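PDB 5LHA: omega transaminase from Pseudomonas sp., which catalyses the pyridoxal-phosphate-dependent transfer of amino groups between amines or amino acids and carbonyl acceptors, captured here with its cofactor in the aminated form. Local coordinates for residues H23-S28 with N155-V160; L132-Q137 with D313-G318; I300-T305 with A339-V344; L390-D395 with G407-I412. One frame throughout, in Å; residues are numbered along the deposited sequence.

Interaction 1: H23-S28 with N155-V160; sequences HPMGSS and NGYHGV. With PMP (4'-deoxy-4'-aminopyridoxal-5'-phosphate), chain E.
The methyl end of Met25 reaches the cofactor-binding loop, where CE lies 3.7 Å from Tyr157 OH and 3.9 Å from Val160 CG1. These contacts are van der Waals only. Met25 is the third residue of a type II turn, His23 to Gly26, and its chain bends at CB-CG (chi2 -48°), so that CE meets CG1 of Val160 tip to tip. Tyr173 borders the same spot, touching both Met25 and the Tyr157 ring.

Against the cofactor, Tyr157 presents an edge. With CG anti to the backbone N (chi1 178°), its ring stands steeply over one face of the pyridine, placing CE2 3.4 Å from PMP C4 and 3.3 Å from PMP C4A. Gly159 N lies 3.6 Å above the centre of the tyrosine ring, so the loop folds back over its own aromatic.

The polar ties of the loop go to other parts of the chain: Tyr157 N bonds to Glu231 OE2, Val160 N to Ser125 OG, and His158 ND1 to Asp264 OD2. If an alanine stood at Tyr157, the pyridine face would probably lose the ring edge laid against it and Met25 CE would be left with Val160 alone across this contact. The chemistry therefore implies a split: polar groups fix the loop, while the 23-28 turn meets the PMP pocket of this fold type I transaminase through van der Waals contacts of one methyl.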
loop_
_atom_site.group_PDB
_atom_site.type_symbol
_atom_site.label_atom_id
_atom_site.label_comp_id
_atom_site.label_asym_id
_atom_site.label_seq_id
_atom_site.Cartn_x
_atom_site.Cartn_y
_atom_site.Cartn_z
ATOM N N HIS A 23 -4.219 -3.520 -29.978
ATOM C CA HIS A 23 -5.396 -2.663 -29.855
ATOM C C HIS A 23 -5.660 -2.360 -28.395
ATOM O O HIS A 23 -5.877 -3.297 -27.614
ATOM C CB HIS A 23 -6.659 -3.324 -30.415
ATOM C CG HIS A 23 -6.700 -3.440 -31.902
ATOM N ND1 HIS A 23 -7.115 -2.408 -32.717
ATOM C CD2 HIS A 23 -6.429 -4.482 -32.722
ATOM C CE1 HIS A 23 -7.081 -2.807 -33.977
ATOM N NE2 HIS A 23 -6.664 -4.060 -34.007
ATOM N N PRO A 24 -5.717 -1.096 -27.987
ATOM C CA PRO A 24 -6.226 -0.809 -26.650
ATOM C C PRO A 24 -7.667 -1.279 -26.541
ATOM O O PRO A 24 -8.456 -1.169 -27.486
ATOM C CB PRO A 24 -6.099 0.713 -26.537
ATOM C CG PRO A 24 -5.000 1.059 -27.470
ATOM C CD PRO A 24 -5.141 0.100 -28.619
ATOM N N MET A 25 -7.978 -1.836 -25.369
ATOM C CA MET A 25 -9.320 -2.236 -24.953
ATOM C C MET A 25 -9.887 -3.400 -25.771
ATOM O O MET A 25 -11.100 -3.490 -25.965
ATOM C CB MET A 25 -10.274 -1.035 -24.981
ATOM C CG MET A 25 -9.683 0.191 -24.276
ATOM S SD MET A 25 -8.988 -0.196 -22.662
ATOM C CE MET A 25 -8.422 1.419 -22.147
ATOM N N GLY A 26 -9.043 -4.324 -26.235
ATOM C CA GLY A 26 -9.529 -5.457 -26.998
ATOM C C GLY A 26 -8.736 -6.723 -26.728
ATOM O O GLY A 26 -7.588 -6.691 -26.271
ATOM N N SER A 27 -9.375 -7.848 -27.053
ATOM C CA SER A 27 -8.750 -9.158 -26.918
ATOM C C SER A 27 -7.558 -9.259 -27.859
ATOM O O SER A 27 -7.660 -8.923 -29.043
ATOM C CB SER A 27 -9.770 -10.258 -27.235
ATOM O OG SER A 27 -9.179 -11.545 -27.292
ATOM N N SER A 28 -6.415 -9.677 -27.322
ATOM C CA SER A 28 -5.245 -9.923 -28.152
ATOM C C SER A 28 -5.170 -11.366 -28.596
ATOM O O SER A 28 -4.146 -11.783 -29.142
ATOM C CB SER A 28 -3.956 -9.568 -27.413
ATOM O OG SER A 28 -3.712 -10.486 -26.370
ATOM N N ASN A 155 -18.337 3.027 -11.923
ATOM C CA ASN A 155 -18.426 3.218 -13.371
ATOM C C ASN A 155 -17.676 4.462 -13.833
ATOM O O ASN A 155 -17.760 4.841 -15.006
ATOM C CB ASN A 155 -19.887 3.235 -13.834
ATOM C CG ASN A 155 -20.505 1.844 -13.841
ATOM O OD1 ASN A 155 -20.589 1.176 -12.810
ATOM N ND2 ASN A 155 -20.935 1.400 -15.016
ATOM N N GLY A 156 -16.967 5.121 -12.922
ATOM C CA GLY A 156 -16.157 6.254 -13.317
ATOM C C GLY A 156 -14.917 5.783 -14.059
ATOM O O GLY A 156 -14.348 4.733 -13.763
ATOM N N TYR A 157 -14.513 6.555 -15.061
ATOM C CA TYR A 157 -13.330 6.223 -15.837
ATOM C C TYR A 157 -12.425 7.437 -15.922
ATOM O O TYR A 157 -12.856 8.503 -16.362
ATOM C CB TYR A 157 -13.702 5.714 -17.229
ATOM C CG TYR A 157 -12.492 5.409 -18.058
ATOM C CD1 TYR A 157 -11.712 4.288 -17.801
ATOM C CD2 TYR A 157 -12.142 6.219 -19.115
ATOM C CE1 TYR A 157 -10.598 4.009 -18.568
ATOM C CE2 TYR A 157 -11.044 5.941 -19.885
ATOM C CZ TYR A 157 -10.276 4.849 -19.616
ATOM O OH TYR A 157 -9.176 4.598 -20.387
ATOM N N HIS A 158 -11.154 7.249 -15.554
ATOM C CA HIS A 158 -10.212 8.351 -15.428
ATOM C C HIS A 158 -8.853 7.998 -16.034
ATOM O O HIS A 158 -7.817 8.502 -15.586
ATOM C CB HIS A 158 -10.055 8.737 -13.952
ATOM C CG HIS A 158 -11.359 8.951 -13.250
ATOM N ND1 HIS A 158 -12.163 10.042 -13.496
ATOM C CD2 HIS A 158 -12.024 8.187 -12.353
ATOM C CE1 HIS A 158 -13.258 9.953 -12.761
ATOM N NE2 HIS A 158 -13.198 8.834 -12.061
ATOM N N GLY A 159 -8.841 7.167 -17.073
ATOM C CA GLY A 159 -7.601 6.815 -17.739
ATOM C C GLY A 159 -6.912 5.592 -17.164
ATOM O O GLY A 159 -7.411 4.917 -16.258
ATOM N N VAL A 160 -5.703 5.330 -17.678
ATOM C CA VAL A 160 -5.039 4.049 -17.439
ATOM C C VAL A 160 -3.591 4.190 -16.978
ATOM O O VAL A 160 -2.853 3.200 -16.955
ATOM C CB VAL A 160 -5.087 3.158 -18.695
ATOM C CG1 VAL A 160 -6.516 2.841 -19.078
ATOM C CG2 VAL A 160 -4.366 3.832 -19.842
HETATM N N1 PMP E . -11.039 10.393 -18.202
HETATM C C2 PMP E . -12.120 10.395 -19.069
HETATM C C2A PMP E . -13.485 10.831 -18.608
HETATM C C3 PMP E . -12.023 9.648 -20.235
HETATM O O3 PMP E . -13.149 9.313 -20.938
HETATM C C4 PMP E . -10.772 9.229 -20.683
HETATM C C4A PMP E . -10.661 8.484 -21.996
HETATM N N4A PMP E . -11.977 8.173 -22.517
HETATM C C5 PMP E . -9.632 9.486 -19.919
HETATM C C6 PMP E . -9.785 10.076 -18.665
HETATM C C5A PMP E . -8.260 9.121 -20.464
HETATM O O4P PMP E . -7.997 9.820 -21.670
HETATM P P PMP E . -6.779 9.425 -22.658
HETATM O O1P PMP E . -7.274 8.283 -23.528
HETATM O O2P PMP E . -6.467 10.622 -23.532
HETATM O O3P PMP E . -5.542 8.977 -21.906
#

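Interaction 2: L132-Q137 with D313-G318; sequences LKMARQ and DAIENG
Gln137 NE2 is held by two backbone carbonyls, Met324 O and Ser322 O, and its nearest neighbour in 313-318 is apolar: Ile315 CG2, 3.7 Å away. A chi1 of 178° turns CG of Gln137 away from its own N, and the extended chain beyond carries the amide across the isoleucine at about a right angle. Ile315 occupies the gap between the helices with both of its branches. While CG2 faces the amide, the other branch runs out straight and sets CD1 4.1 Å from Met134 CE, close also to the backbone at Met134 O, 4.2 Å away. The chain of Met134 is bent about both CB-CG and CG-SD, which brings its methyl across the isoleucine, again nearly perpendicular.

In the fold type I architecture, helix 124-141 begins within the Gly123-Ser125 stretch that lines the PMP pocket, and helix 309-316 comes directly after strand 303-308 of the large seven-stranded sheet. Ile325 in strand 324-325 touches all three side chains of the contact. The second helix ends after Glu316: Asn317 N still bonds to Asp313 O at 3.0 Å, and Gly318 N turns back to Ile315 O at 3.1 Å. Glu316, on that last turn, forms a salt bridge with Arg117 and a hydrogen bond to Trp22 NE1 of the second subunit.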
loop_
_atom_site.group_PDB
_atom_site.type_symbol
_atom_site.label_atom_id
_atom_site.label_comp_id
_atom_site.label_asym_id
_atom_site.label_seq_id
_atom_site.Cartn_x
_atom_site.Cartn_y
_atom_site.Cartn_z
ATOM N N LEU A 132 -4.122 14.048 -9.489
ATOM C CA LEU A 132 -3.963 13.270 -8.260
ATOM C C LEU A 132 -2.701 13.658 -7.503
ATOM O O LEU A 132 -2.753 13.928 -6.305
ATOM C CB LEU A 132 -3.948 11.779 -8.586
ATOM C CG LEU A 132 -5.259 11.288 -9.195
ATOM C CD1 LEU A 132 -5.166 9.825 -9.601
ATOM C CD2 LEU A 132 -6.414 11.518 -8.209
ATOM N N LYS A 133 -1.556 13.688 -8.185
ATOM C CA LYS A 133 -0.287 14.006 -7.528
ATOM C C LYS A 133 -0.241 15.458 -7.054
ATOM O O LYS A 133 0.320 15.753 -5.992
ATOM C CB LYS A 133 0.867 13.742 -8.494
ATOM C CG LYS A 133 1.148 12.277 -8.763
ATOM C CD LYS A 133 2.321 12.111 -9.725
ATOM C CE LYS A 133 3.641 12.511 -9.097
ATOM N NZ LYS A 133 4.678 12.815 -10.133
ATOM N N MET A 134 -0.810 16.385 -7.831
ATOM C CA MET A 134 -0.778 17.790 -7.435
ATOM C C MET A 134 -1.776 18.087 -6.328
ATOM O O MET A 134 -1.546 18.997 -5.527
ATOM C CB MET A 134 -1.071 18.699 -8.631
ATOM C CG MET A 134 -0.026 18.640 -9.730
ATOM S SD MET A 134 1.673 18.820 -9.153
ATOM C CE MET A 134 1.592 20.489 -8.502
ATOM N N ALA A 135 -2.886 17.347 -6.274
ATOM C CA ALA A 135 -3.771 17.427 -5.114
ATOM C C ALA A 135 -3.024 17.045 -3.843
ATOM O O ALA A 135 -3.180 17.695 -2.802
ATOM C CB ALA A 135 -4.998 16.533 -5.316
ATOM N N ARG A 136 -2.207 15.989 -3.916
ATOM C CA ARG A 136 -1.333 15.628 -2.804
ATOM C C ARG A 136 -0.396 16.773 -2.441
ATOM O O ARG A 136 -0.176 17.045 -1.255
ATOM C CB ARG A 136 -0.518 14.373 -3.146
ATOM C CG ARG A 136 -1.317 13.073 -3.291
ATOM C CD ARG A 136 -1.482 12.394 -1.944
ATOM N NE ARG A 136 -2.108 11.070 -2.017
ATOM C CZ ARG A 136 -1.464 9.907 -2.021
ATOM N NH1 ARG A 136 -0.141 9.846 -1.954
ATOM N NH2 ARG A 136 -2.167 8.793 -2.081
ATOM N N GLN A 137 0.170 17.454 -3.443
ATOM C CA GLN A 137 1.107 18.541 -3.157
ATOM C C GLN A 137 0.416 19.738 -2.515
ATOM O O GLN A 137 0.962 20.342 -1.589
ATOM C CB GLN A 137 1.831 18.981 -4.434
ATOM C CG GLN A 137 2.773 20.149 -4.188
ATOM C CD GLN A 137 3.840 20.302 -5.244
ATOM O OE1 GLN A 137 4.028 19.431 -6.092
ATOM N NE2 GLN A 137 4.554 21.423 -5.193
ATOM N N ASP A 313 -2.434 29.453 -5.027
ATOM C CA ASP A 313 -1.859 30.291 -3.977
ATOM C C ASP A 313 -1.144 29.462 -2.920
ATOM O O ASP A 313 -0.089 29.863 -2.415
ATOM C CB ASP A 313 -2.962 31.119 -3.327
ATOM C CG ASP A 313 -3.465 32.211 -4.223
ATOM O OD1 ASP A 313 -2.768 32.541 -5.204
ATOM O OD2 ASP A 313 -4.575 32.714 -3.962
ATOM N N ALA A 314 -1.734 28.326 -2.533
ATOM C CA ALA A 314 -1.131 27.494 -1.497
ATOM C C ALA A 314 0.192 26.906 -1.960
ATOM O O ALA A 314 1.164 26.853 -1.195
ATOM C CB ALA A 314 -2.087 26.376 -1.093
ATOM N N ILE A 315 0.233 26.423 -3.199
ATOM C CA ILE A 315 1.435 25.777 -3.704
ATOM C C ILE A 315 2.528 26.811 -3.943
ATOM O O ILE A 315 3.688 26.603 -3.570
ATOM C CB ILE A 315 1.100 24.968 -4.973
ATOM C CG1 ILE A 315 0.158 23.819 -4.597
ATOM C CG2 ILE A 315 2.364 24.412 -5.608
ATOM C CD1 ILE A 315 -0.223 22.927 -5.726
ATOM N N GLU A 316 2.175 27.941 -4.570
ATOM C CA GLU A 316 3.174 28.974 -4.817
ATOM C C GLU A 316 3.654 29.662 -3.538
ATOM O O GLU A 316 4.763 30.210 -3.535
ATOM C CB GLU A 316 2.653 30.006 -5.819
ATOM C CG GLU A 316 2.405 29.438 -7.209
ATOM C CD GLU A 316 2.021 30.505 -8.208
ATOM O OE1 GLU A 316 1.734 31.640 -7.773
ATOM O OE2 GLU A 316 2.036 30.219 -9.432
ATOM N N ASN A 317 2.863 29.655 -2.461
ATOM C CA ASN A 317 3.326 30.144 -1.167
ATOM C C ASN A 317 3.774 29.024 -0.243
ATOM O O ASN A 317 4.012 29.275 0.941
ATOM C CB ASN A 317 2.253 30.962 -0.438
ATOM C CG ASN A 317 2.108 32.371 -0.972
ATOM O OD1 ASN A 317 3.071 32.984 -1.437
ATOM N ND2 ASN A 317 0.903 32.918 -0.848
ATOM N N GLY A 318 3.893 27.797 -0.743
ATOM C CA GLY A 318 4.291 26.706 0.120
ATOM C C GLY A 318 5.694 26.905 0.656
ATOM O O GLY A 318 6.567 27.470 -0.004
#

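Interaction 3: I300-T305 with A339-V344; sequences IPLGAT and AAALAV
Ile300 and Leu302 both aim their CB atoms at helix 335-350, and each meets the methyl of a different alanine. Ile300 does so with the middle of its longer branch: CG1 rests 3.9 Å from Ala340 CB, and a bend at chi2 (-72°) carries CD1 farther from that methyl instead of pressing it in. Leu302 works with a tip. Its first torsion, -177°, swings the branch point to the far side from the residue's own N and sends the side chain outward until CD2 is 3.6 Å from Ala341 CB. The CB of Ala340 points at the incoming chain; that of Ala341 is turned aside from it, yet Leu302 CD2 reaches far enough to meet the outer side of this methyl. With such small groups on the helix, the backbones stay close, CA of Ile300 lying 7.0 Å from CA of Ala340.

Neighbouring helices complete the packing. Ile78 touches both Ile300 and Ala340, and Leu102 touches both Leu302 and Ala341. On the subunit interface, Ile300 packs on Ile300 of the second subunit and Pro301 on its Tyr331.

The contact is a buried, wholly apolar junction in which a helix packs on the run leading into strand 303-308, the antiparallel strand of the large-domain sheet in fold type I transaminases.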
loop_
_atom_site.group_PDB
_atom_site.type_symbol
_atom_site.label_atom_id
_atom_site.label_comp_id
_atom_site.label_asym_id
_atom_site.label_seq_id
_atom_site.Cartn_x
_atom_site.Cartn_y
_atom_site.Cartn_z
ATOM N N ILE A 300 -3.769 16.834 -32.535
ATOM C CA ILE A 300 -2.457 16.671 -31.916
ATOM C C ILE A 300 -2.696 16.296 -30.460
ATOM O O ILE A 300 -3.578 16.886 -29.816
ATOM C CB ILE A 300 -1.607 17.949 -31.997
ATOM C CG1 ILE A 300 -1.560 18.521 -33.416
ATOM C CG2 ILE A 300 -0.196 17.656 -31.503
ATOM C CD1 ILE A 300 -0.726 17.736 -34.402
ATOM N N PRO A 301 -1.965 15.332 -29.907
ATOM C CA PRO A 301 -2.172 14.968 -28.497
ATOM C C PRO A 301 -1.912 16.154 -27.582
ATOM O O PRO A 301 -0.837 16.759 -27.611
ATOM C CB PRO A 301 -1.150 13.846 -28.276
ATOM C CG PRO A 301 -0.976 13.240 -29.629
ATOM C CD PRO A 301 -1.019 14.420 -30.575
ATOM N N LEU A 302 -2.915 16.502 -26.778
ATOM C CA LEU A 302 -2.735 17.533 -25.766
ATOM C C LEU A 302 -3.667 17.252 -24.600
ATOM O O LEU A 302 -4.843 16.942 -24.795
ATOM C CB LEU A 302 -3.027 18.929 -26.336
ATOM C CG LEU A 302 -2.835 20.162 -25.448
ATOM C CD1 LEU A 302 -1.357 20.437 -25.165
ATOM C CD2 LEU A 302 -3.526 21.393 -26.011
ATOM N N GLY A 303 -3.140 17.415 -23.388
ATOM C CA GLY A 303 -3.948 17.371 -22.193
ATOM C C GLY A 303 -3.641 18.583 -21.336
ATOM O O GLY A 303 -2.620 19.250 -21.510
ATOM N N ALA A 304 -4.559 18.882 -20.419
ATOM C CA ALA A 304 -4.353 20.008 -19.517
ATOM C C ALA A 304 -5.070 19.772 -18.200
ATOM O O ALA A 304 -6.169 19.212 -18.169
ATOM C CB ALA A 304 -4.823 21.336 -20.130
ATOM N N THR A 305 -4.414 20.181 -17.118
ATOM C CA THR A 305 -5.008 20.227 -15.790
ATOM C C THR A 305 -4.971 21.668 -15.305
ATOM O O THR A 305 -3.895 22.267 -15.224
ATOM C CB THR A 305 -4.244 19.320 -14.835
ATOM O OG1 THR A 305 -4.048 18.052 -15.467
ATOM C CG2 THR A 305 -5.044 19.109 -13.537
ATOM N N ALA A 339 -0.676 25.447 -30.611
ATOM C CA ALA A 339 -1.122 26.121 -31.827
ATOM C C ALA A 339 -2.399 25.510 -32.383
ATOM O O ALA A 339 -3.328 26.231 -32.773
ATOM C CB ALA A 339 -0.011 26.083 -32.882
ATOM N N ALA A 340 -2.432 24.177 -32.497
ATOM C CA ALA A 340 -3.639 23.506 -32.960
ATOM C C ALA A 340 -4.798 23.723 -31.993
ATOM O O ALA A 340 -5.947 23.873 -32.423
ATOM C CB ALA A 340 -3.374 22.012 -33.175
ATOM N N ALA A 341 -4.523 23.695 -30.685
ATOM C CA ALA A 341 -5.565 23.926 -29.688
ATOM C C ALA A 341 -6.234 25.282 -29.878
ATOM O O ALA A 341 -7.467 25.393 -29.827
ATOM C CB ALA A 341 -4.975 23.826 -28.279
ATOM N N LEU A 342 -5.430 26.332 -30.078
ATOM C CA LEU A 342 -5.986 27.676 -30.235
ATOM C C LEU A 342 -6.944 27.744 -31.412
ATOM O O LEU A 342 -8.015 28.358 -31.313
ATOM C CB LEU A 342 -4.867 28.706 -30.382
ATOM C CG LEU A 342 -4.030 28.877 -29.110
ATOM C CD1 LEU A 342 -2.738 29.651 -29.362
ATOM C CD2 LEU A 342 -4.861 29.549 -28.045
ATOM N N ALA A 343 -6.585 27.105 -32.530
ATOM C CA ALA A 343 -7.472 27.095 -33.686
ATOM C C ALA A 343 -8.744 26.320 -33.385
ATOM O O ALA A 343 -9.832 26.695 -33.835
ATOM C CB ALA A 343 -6.756 26.497 -34.898
ATOM N N VAL A 344 -8.626 25.242 -32.613
ATOM C CA VAL A 344 -9.789 24.421 -32.303
ATOM C C VAL A 344 -10.760 25.184 -31.408
ATOM O O VAL A 344 -11.974 25.167 -31.638
ATOM C CB VAL A 344 -9.337 23.086 -31.679
ATOM C CG1 VAL A 344 -10.516 22.335 -31.073
ATOM C CG2 VAL A 344 -8.663 22.227 -32.733
#

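Interaction 4: L390-D395 with G407-I412; sequences LDLVSD and GQPSRI
Leu392 loses the most surface here, and it does so by pushing one methyl, CD1, against two residues of helix 408-418, Pro409 and Ile412. The arrangement is helix-on-sheet packing in the C-terminal part of the chain: strand 387-393 runs antiparallel between strands 378-384 and 429-432 of a mixed sheet, and the helix lies against it. CG of Leu392 is anti to the carbonyl carbon (chi1 -52°), and the extended second torsion sends CD1 outward to the helix.

Ile412 answers from the other side. Its CD1 comes tip to tip with CD1 of Leu392 at 3.8 Å, a methyl-to-methyl meeting. Pro409, three residues earlier and so about one turn back on the same helical face, offers a broader surface. Leu392 CD1 is 4.1 Å from Pro409 CA and 4.2 Å from its ring atom CG, so the methyl rests against both backbone and ring. Phe454 of helix 440-457 touches both Leu392 and Ile412, and Leu402 also packs on Leu392.

The proline sits in the first turn of the helix, where its missing N-H costs no helical bond. Gly407, at the N-cap with a positive phi of 84°, starts the turn, and its carbonyl O accepts Arg411 N at 3.2 Å. On the strand, Asp391 OD2 pairs with both Arg194 and Arg382. At the start of the helix the Arg411 guanidinium bends back, NH1 bonding to Ala406 O, with Gln408 CA 3.4 Å over one face, nearer the margin of the group than its centre.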
loop_
_atom_site.group_PDB
_atom_site.type_symbol
_atom_site.label_atom_id
_atom_site.label_comp_id
_atom_site.label_asym_id
_atom_site.label_seq_id
_atom_site.Cartn_x
_atom_site.Cartn_y
_atom_site.Cartn_z
ATOM N N LEU A 390 -27.214 3.399 -25.493
ATOM C CA LEU A 390 -28.328 2.466 -25.566
ATOM C C LEU A 390 -27.976 1.277 -24.684
ATOM O O LEU A 390 -26.958 0.618 -24.905
ATOM C CB LEU A 390 -28.582 2.035 -27.012
ATOM C CG LEU A 390 -28.864 3.143 -28.041
ATOM C CD1 LEU A 390 -27.573 3.574 -28.722
ATOM C CD2 LEU A 390 -29.887 2.696 -29.085
ATOM N N ASP A 391 -28.776 1.034 -23.662
ATOM C CA ASP A 391 -28.468 -0.003 -22.683
ATOM C C ASP A 391 -29.214 -1.293 -23.037
ATOM O O ASP A 391 -30.438 -1.380 -22.887
ATOM C CB ASP A 391 -28.800 0.482 -21.275
ATOM C CG ASP A 391 -28.062 -0.296 -20.218
ATOM O OD1 ASP A 391 -27.949 -1.538 -20.365
ATOM O OD2 ASP A 391 -27.553 0.344 -19.267
ATOM N N LEU A 392 -28.471 -2.307 -23.472
ATOM C CA LEU A 392 -29.063 -3.561 -23.906
ATOM C C LEU A 392 -29.103 -4.526 -22.726
ATOM O O LEU A 392 -28.103 -4.707 -22.024
ATOM C CB LEU A 392 -28.280 -4.171 -25.072
ATOM C CG LEU A 392 -27.972 -3.324 -26.318
ATOM C CD1 LEU A 392 -27.166 -4.138 -27.319
ATOM C CD2 LEU A 392 -29.232 -2.756 -26.986
ATOM N N VAL A 393 -30.273 -5.117 -22.498
ATOM C CA VAL A 393 -30.511 -6.012 -21.379
ATOM C C VAL A 393 -31.070 -7.321 -21.909
ATOM O O VAL A 393 -31.620 -7.395 -23.011
ATOM C CB VAL A 393 -31.476 -5.401 -20.347
ATOM C CG1 VAL A 393 -30.958 -4.064 -19.882
ATOM C CG2 VAL A 393 -32.869 -5.259 -20.953
ATOM N N SER A 394 -30.912 -8.370 -21.103
ATOM C CA SER A 394 -31.558 -9.644 -21.390
ATOM C C SER A 394 -32.971 -9.715 -20.832
ATOM O O SER A 394 -33.782 -10.513 -21.325
ATOM C CB SER A 394 -30.718 -10.800 -20.834
ATOM O OG SER A 394 -30.221 -10.499 -19.541
ATOM N N ASP A 395 -33.284 -8.883 -19.838
ATOM C CA ASP A 395 -34.563 -8.924 -19.139
ATOM C C ASP A 395 -34.966 -7.498 -18.814
ATOM O O ASP A 395 -34.224 -6.779 -18.137
ATOM C CB ASP A 395 -34.470 -9.771 -17.859
ATOM C CG ASP A 395 -35.803 -9.892 -17.122
ATOM O OD1 ASP A 395 -36.423 -8.856 -16.798
ATOM O OD2 ASP A 395 -36.234 -11.035 -16.851
ATOM N N GLY A 407 -21.700 -11.735 -27.772
ATOM C CA GLY A 407 -21.361 -11.054 -29.006
ATOM C C GLY A 407 -22.487 -10.314 -29.692
ATOM O O GLY A 407 -22.265 -9.761 -30.778
ATOM N N GLN A 408 -23.668 -10.244 -29.086
ATOM C CA GLN A 408 -24.790 -9.552 -29.716
ATOM C C GLN A 408 -24.576 -8.040 -29.856
ATOM O O GLN A 408 -24.934 -7.482 -30.902
ATOM C CB GLN A 408 -26.094 -9.820 -28.958
ATOM C CG GLN A 408 -27.304 -9.213 -29.658
ATOM C CD GLN A 408 -28.629 -9.602 -29.038
ATOM O OE1 GLN A 408 -28.686 -10.090 -27.906
ATOM N NE2 GLN A 408 -29.710 -9.354 -29.770
ATOM N N PRO A 409 -24.034 -7.334 -28.850
ATOM C CA PRO A 409 -23.816 -5.886 -29.033
ATOM C C PRO A 409 -22.892 -5.514 -30.182
ATOM O O PRO A 409 -23.165 -4.531 -30.882
ATOM C CB PRO A 409 -23.217 -5.458 -27.687
ATOM C CG PRO A 409 -23.728 -6.435 -26.728
ATOM C CD PRO A 409 -23.763 -7.739 -27.457
ATOM N N SER A 410 -21.795 -6.242 -30.395
ATOM C CA SER A 410 -20.950 -5.911 -31.539
ATOM C C SER A 410 -21.620 -6.272 -32.858
ATOM O O SER A 410 -21.367 -5.615 -33.874
ATOM C CB SER A 410 -19.591 -6.599 -31.442
ATOM O OG SER A 410 -18.772 -6.198 -32.534
ATOM N N ARG A 411 -22.457 -7.316 -32.870
ATOM C CA ARG A 411 -23.162 -7.670 -34.099
ATOM C C ARG A 411 -24.111 -6.559 -34.521
ATOM O O ARG A 411 -24.207 -6.231 -35.712
ATOM C CB ARG A 411 -23.924 -8.982 -33.926
ATOM C CG ARG A 411 -23.047 -10.213 -33.990
ATOM C CD ARG A 411 -23.861 -11.471 -34.216
ATOM N NE ARG A 411 -24.959 -11.631 -33.262
ATOM C CZ ARG A 411 -24.854 -12.254 -32.090
ATOM N NH1 ARG A 411 -23.693 -12.770 -31.709
ATOM N NH2 ARG A 411 -25.914 -12.363 -31.296
ATOM N N ILE A 412 -24.831 -5.980 -33.556
ATOM C CA ILE A 412 -25.656 -4.811 -33.836
ATOM C C ILE A 412 -24.789 -3.674 -34.359
ATOM O O ILE A 412 -25.143 -2.995 -35.331
ATOM C CB ILE A 412 -26.441 -4.410 -32.573
ATOM C CG1 ILE A 412 -27.508 -5.461 -32.269
ATOM C CG2 ILE A 412 -27.056 -3.038 -32.728
ATOM C CD1 ILE A 412 -27.988 -5.454 -30.829
#

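Interaction 1 touches the PMP itself; the others are set back from it. In interaction 3, Leu302 comes within about 9 Å of a bound PMP, and in interaction 2 Met134 within about 14 Å, side chain to cofactor. These three also touch the second subunit, where Lys133 NZ of interaction 2 bonds to Val160 O of interaction 1 in the second subunit. Strand 303-308 leads straight into helix 309-316, linking interactions 3 and 2, whose nearest atoms are about 6 Å apart. Interaction 4 lies on the other side of the chain's centre, 45 Å from interaction 2 between centres, and no other subunit touches it; interaction 1 is its nearest neighbour, 19 Å between centres.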